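3-oxoacyl-[acyl-carrier-protein] synthase (Arabidopsis thaliana, PDB 2IX4) catalyses the condensation steps of mitochondrial fatty acid synthesis, elongating acyl chains by two carbons taken from malonyl-ACP. Local coordinates at residues D55-A63 against L224-A235. Sequence-based numbering, arbitrary orientation.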
loop_
_atom_site.group_PDB
_atom_site.type_symbol
_atom_site.label_atom_id
_atom_site.label_comp_id
_atom_site.label_asym_id
_atom_site.label_seq_id
_atom_site.Cartn_x
_atom_site.Cartn_y
_atom_site.Cartn_z
ATOM N N ASP A 55 21.266 24.276 -0.190
ATOM C CA ASP A 55 21.784 24.815 1.061
ATOM C C ASP A 55 20.890 24.543 2.271
ATOM O O ASP A 55 21.362 24.584 3.405
ATOM C CB ASP A 55 22.040 26.316 0.919
ATOM C CG ASP A 55 23.338 26.625 0.188
ATOM O OD1 ASP A 55 24.062 25.684 -0.208
ATOM O OD2 ASP A 55 23.643 27.823 0.017
ATOM N N GLN A 56 19.613 24.246 2.033
ATOM C CA GLN A 56 18.672 23.989 3.133
ATOM C C GLN A 56 18.703 22.543 3.610
ATOM O O GLN A 56 18.074 22.201 4.613
ATOM C CB GLN A 56 17.240 24.386 2.750
ATOM C CG GLN A 56 17.079 25.808 2.217
ATOM C CD GLN A 56 17.939 26.826 2.942
ATOM O OE1 GLN A 56 17.765 27.071 4.140
ATOM N NE2 GLN A 56 18.869 27.436 2.210
ATOM N N LEU A 57 19.443 21.703 2.892
ATOM C CA LEU A 57 19.517 20.281 3.192
ATOM C C LEU A 57 20.615 19.962 4.205
ATOM O O LEU A 57 21.805 20.135 3.929
ATOM C CB LEU A 57 19.722 19.475 1.905
ATOM C CG LEU A 57 18.743 19.693 0.746
ATOM C CD1 LEU A 57 19.139 18.811 -0.429
ATOM C CD2 LEU A 57 17.296 19.428 1.157
ATOM N N SER A 58 20.199 19.501 5.382
ATOM C CA SER A 58 21.118 19.080 6.436
ATOM C C SER A 58 21.939 17.871 5.993
ATOM O O SER A 58 23.149 17.811 6.225
ATOM C CB SER A 58 20.340 18.749 7.707
ATOM O OG SER A 58 19.772 19.920 8.263
ATOM N N SER A 59 21.270 16.919 5.352
ATOM C CA SER A 59 21.914 15.717 4.848
ATOM C C SER A 59 22.263 15.897 3.378
ATOM O O SER A 59 21.380 16.130 2.555
ATOM C CB SER A 59 20.982 14.521 5.019
ATOM O OG SER A 59 21.616 13.312 4.642
ATOM N N LYS A 60 23.552 15.792 3.058
ATOM C CA LYS A 60 24.034 15.993 1.689
ATOM C C LYS A 60 24.734 14.745 1.147
ATOM O O LYS A 60 25.704 14.835 0.383
ATOM C CB LYS A 60 24.952 17.222 1.608
ATOM C CG LYS A 60 24.258 18.549 1.949
ATOM C CD LYS A 60 25.196 19.724 1.756
ATOM C CE LYS A 60 24.519 21.052 2.069
ATOM N NZ LYS A 60 24.367 21.292 3.535
ATOM N N VAL A 61 24.228 13.582 1.557
ATOM C CA VAL A 61 24.729 12.281 1.096
ATOM C C VAL A 61 23.554 11.384 0.717
ATOM O O VAL A 61 22.471 11.491 1.296
ATOM C CB VAL A 61 25.636 11.566 2.158
ATOM C CG1 VAL A 61 26.927 12.347 2.399
ATOM C CG2 VAL A 61 24.890 11.335 3.480
ATOM N N ALA A 62 23.766 10.513 -0.268
ATOM C CA ALA A 62 22.733 9.578 -0.707
ATOM C C ALA A 62 23.346 8.434 -1.506
ATOM O O ALA A 62 24.477 8.541 -1.984
ATOM C CB ALA A 62 21.658 10.301 -1.528
ATOM N N ALA A 63 22.596 7.342 -1.639
ATOM C CA ALA A 63 23.053 6.177 -2.390
ATOM C C ALA A 63 22.257 6.035 -3.678
ATOM O O ALA A 63 21.053 5.794 -3.645
ATOM C CB ALA A 63 22.927 4.934 -1.547
ATOM N N LEU A 224 17.975 11.673 9.155
ATOM C CA LEU A 224 19.114 11.520 8.241
ATOM C C LEU A 224 20.474 11.858 8.844
ATOM O O LEU A 224 20.583 12.694 9.745
ATOM C CB LEU A 224 18.902 12.348 6.965
ATOM C CG LEU A 224 17.694 12.053 6.068
ATOM C CD1 LEU A 224 17.771 12.849 4.772
ATOM C CD2 LEU A 224 17.562 10.569 5.765
ATOM N N SER A 225 21.506 11.195 8.322
ATOM C CA SER A 225 22.901 11.484 8.650
ATOM C C SER A 225 23.295 12.872 8.138
ATOM O O SER A 225 22.995 13.216 6.995
ATOM C CB SER A 225 23.802 10.423 8.014
ATOM O OG SER A 225 25.171 10.728 8.192
ATOM N N THR A 226 23.968 13.661 8.976
ATOM C CA THR A 226 24.353 15.031 8.610
ATOM C C THR A 226 25.840 15.372 8.805
ATOM O O THR A 226 26.372 16.236 8.103
ATOM C CB THR A 226 23.510 16.102 9.362
ATOM O OG1 THR A 226 23.891 16.141 10.742
ATOM C CG2 THR A 226 22.013 15.817 9.245
ATOM N N LYS A 227 26.502 14.707 9.750
ATOM C CA LYS A 227 27.872 15.078 10.131
ATOM C C LYS A 227 28.989 14.429 9.300
ATOM O O LYS A 227 30.171 14.699 9.532
ATOM C CB LYS A 227 28.100 14.845 11.632
ATOM C CG LYS A 227 28.335 13.396 12.047
ATOM C CD LYS A 227 28.062 13.230 13.533
ATOM C CE LYS A 227 28.623 11.934 14.082
ATOM N NZ LYS A 227 30.022 12.107 14.552
ATOM N N PHE A 228 28.613 13.590 8.336
ATOM C CA PHE A 228 29.586 12.927 7.467
ATOM C C PHE A 228 29.481 13.381 6.012
ATOM O O PHE A 228 29.823 12.626 5.096
ATOM C CB PHE A 228 29.437 11.400 7.544
ATOM C CG PHE A 228 29.656 10.829 8.917
ATOM C CD1 PHE A 228 28.586 10.327 9.651
ATOM C CD2 PHE A 228 30.934 10.783 9.472
ATOM C CE1 PHE A 228 28.782 9.794 10.927
ATOM C CE2 PHE A 228 31.141 10.253 10.748
ATOM C CZ PHE A 228 30.062 9.757 11.475
ATOM N N ASN A 229 29.015 14.611 5.799
ATOM C CA ASN A 229 28.825 15.140 4.442
ATOM C C ASN A 229 30.120 15.262 3.628
ATOM O O ASN A 229 30.098 15.158 2.396
ATOM C CB ASN A 229 28.063 16.473 4.474
ATOM C CG ASN A 229 26.589 16.303 4.841
ATOM O OD1 ASN A 229 26.024 15.214 4.725
ATOM N ND2 ASN A 229 25.960 17.390 5.274
ATOM N N SER A 230 31.237 15.473 4.325
ATOM C CA SER A 230 32.560 15.552 3.702
ATOM C C SER A 230 33.203 14.173 3.515
ATOM O O SER A 230 34.193 14.032 2.790
ATOM C CB SER A 230 33.479 16.453 4.527
ATOM O OG SER A 230 32.962 17.771 4.596
ATOM N N SER A 231 32.633 13.164 4.172
ATOM C CA SER A 231 33.116 11.785 4.076
ATOM C C SER A 231 31.955 10.818 3.813
ATOM O O SER A 231 31.621 10.006 4.680
ATOM C CB SER A 231 33.860 11.391 5.358
ATOM O OG SER A 231 34.978 12.235 5.582
ATOM N N PRO A 232 31.336 10.901 2.615
ATOM C CA PRO A 232 30.127 10.122 2.307
ATOM C C PRO A 232 30.250 8.607 2.522
ATOM O O PRO A 232 29.311 7.983 3.015
ATOM C CB PRO A 232 29.864 10.437 0.823
ATOM C CG PRO A 232 31.125 11.039 0.311
ATOM C CD PRO A 232 31.740 11.741 1.472
ATOM N N GLN A 233 31.399 8.032 2.172
ATOM C CA GLN A 233 31.620 6.587 2.293
ATOM C C GLN A 233 31.579 6.092 3.743
ATOM O O GLN A 233 31.525 4.886 3.997
ATOM C CB GLN A 233 32.945 6.189 1.633
ATOM C CG GLN A 233 32.963 6.355 0.121
ATOM C CD GLN A 233 32.356 5.171 -0.608
ATOM O OE1 GLN A 233 32.974 4.111 -0.722
ATOM N NE2 GLN A 233 31.142 5.350 -1.116
ATOM N N GLU A 234 31.594 7.032 4.685
ATOM C CA GLU A 234 31.562 6.709 6.107
ATOM C C GLU A 234 30.282 7.181 6.804
ATOM O O GLU A 234 30.179 7.117 8.031
ATOM C CB GLU A 234 32.804 7.284 6.797
ATOM C CG GLU A 234 34.073 6.478 6.515
ATOM C CD GLU A 234 35.340 7.198 6.919
ATOM O OE1 GLU A 234 35.416 7.685 8.070
ATOM O OE2 GLU A 234 36.268 7.267 6.084
ATOM N N ALA A 235 29.305 7.624 6.012
ATOM C CA ALA A 235 28.068 8.211 6.534
ATOM C C ALA A 235 27.077 7.199 7.102
ATOM O O ALA A 235 26.370 7.492 8.069
ATOM C CB ALA A 235 27.398 9.066 5.465
HETATM O O HOH W 1 28.079 16.150 0.571
HETATM O O HOH W 2 26.968 20.371 5.188
#
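Asn229, at the second position of the type I beta turn Phe228-Ser231, spans the backbone of Ser58-Lys60 with both ends of its amide and so ties two loops of the thiolase-fold ketosynthase together. With CG anti to its own carbonyl carbon (chi1 -71°), the amide reaches over to the peptides flanking Ser59. Asn229 ND2 donates to Ser58 O at 3.0 Å, the acceptor lying in the amide plane, while Asn229 OD1 receives Lys60 N from above its carbonyl plane, also at 3.0 Å. The amide's rotation is thereby fixed from both ends. The Lys60 side chain crosses that of Asn229 at about a right angle, Lys60 CB resting 3.7 Å from Asn229 CG, and its NZ returns to Leu57 O. One water joins this ammonium to Asn229 ND2; another links the carbonyl oxygens of Lys60 and Asn229.

Deeper in, Ser59 turns OG anti to its backbone N (chi1 -175°) and donates to Ser225 O in the carbonyl plane. Its CB packs against CB and CD1 of Leu224, whose side chain also meets Phe218 of helix 212-220 and lies about 8 Å from bound hexanoic acid, so that the Leu224 end of the contact lies near the acyl pocket. Asp244 holds the next residues, accepting from Ser225 OG and Thr226 N.

Where strand 61-63 begins, Val61 divides its two methyls between Pro232, which opens the 3-10 turn 232-234, and Ala235, which follows it: Val61 CG1 meets Pro232 CB at 3.8 Å, and Val61 CG2 approaches Ala235 CB at 3.9 Å.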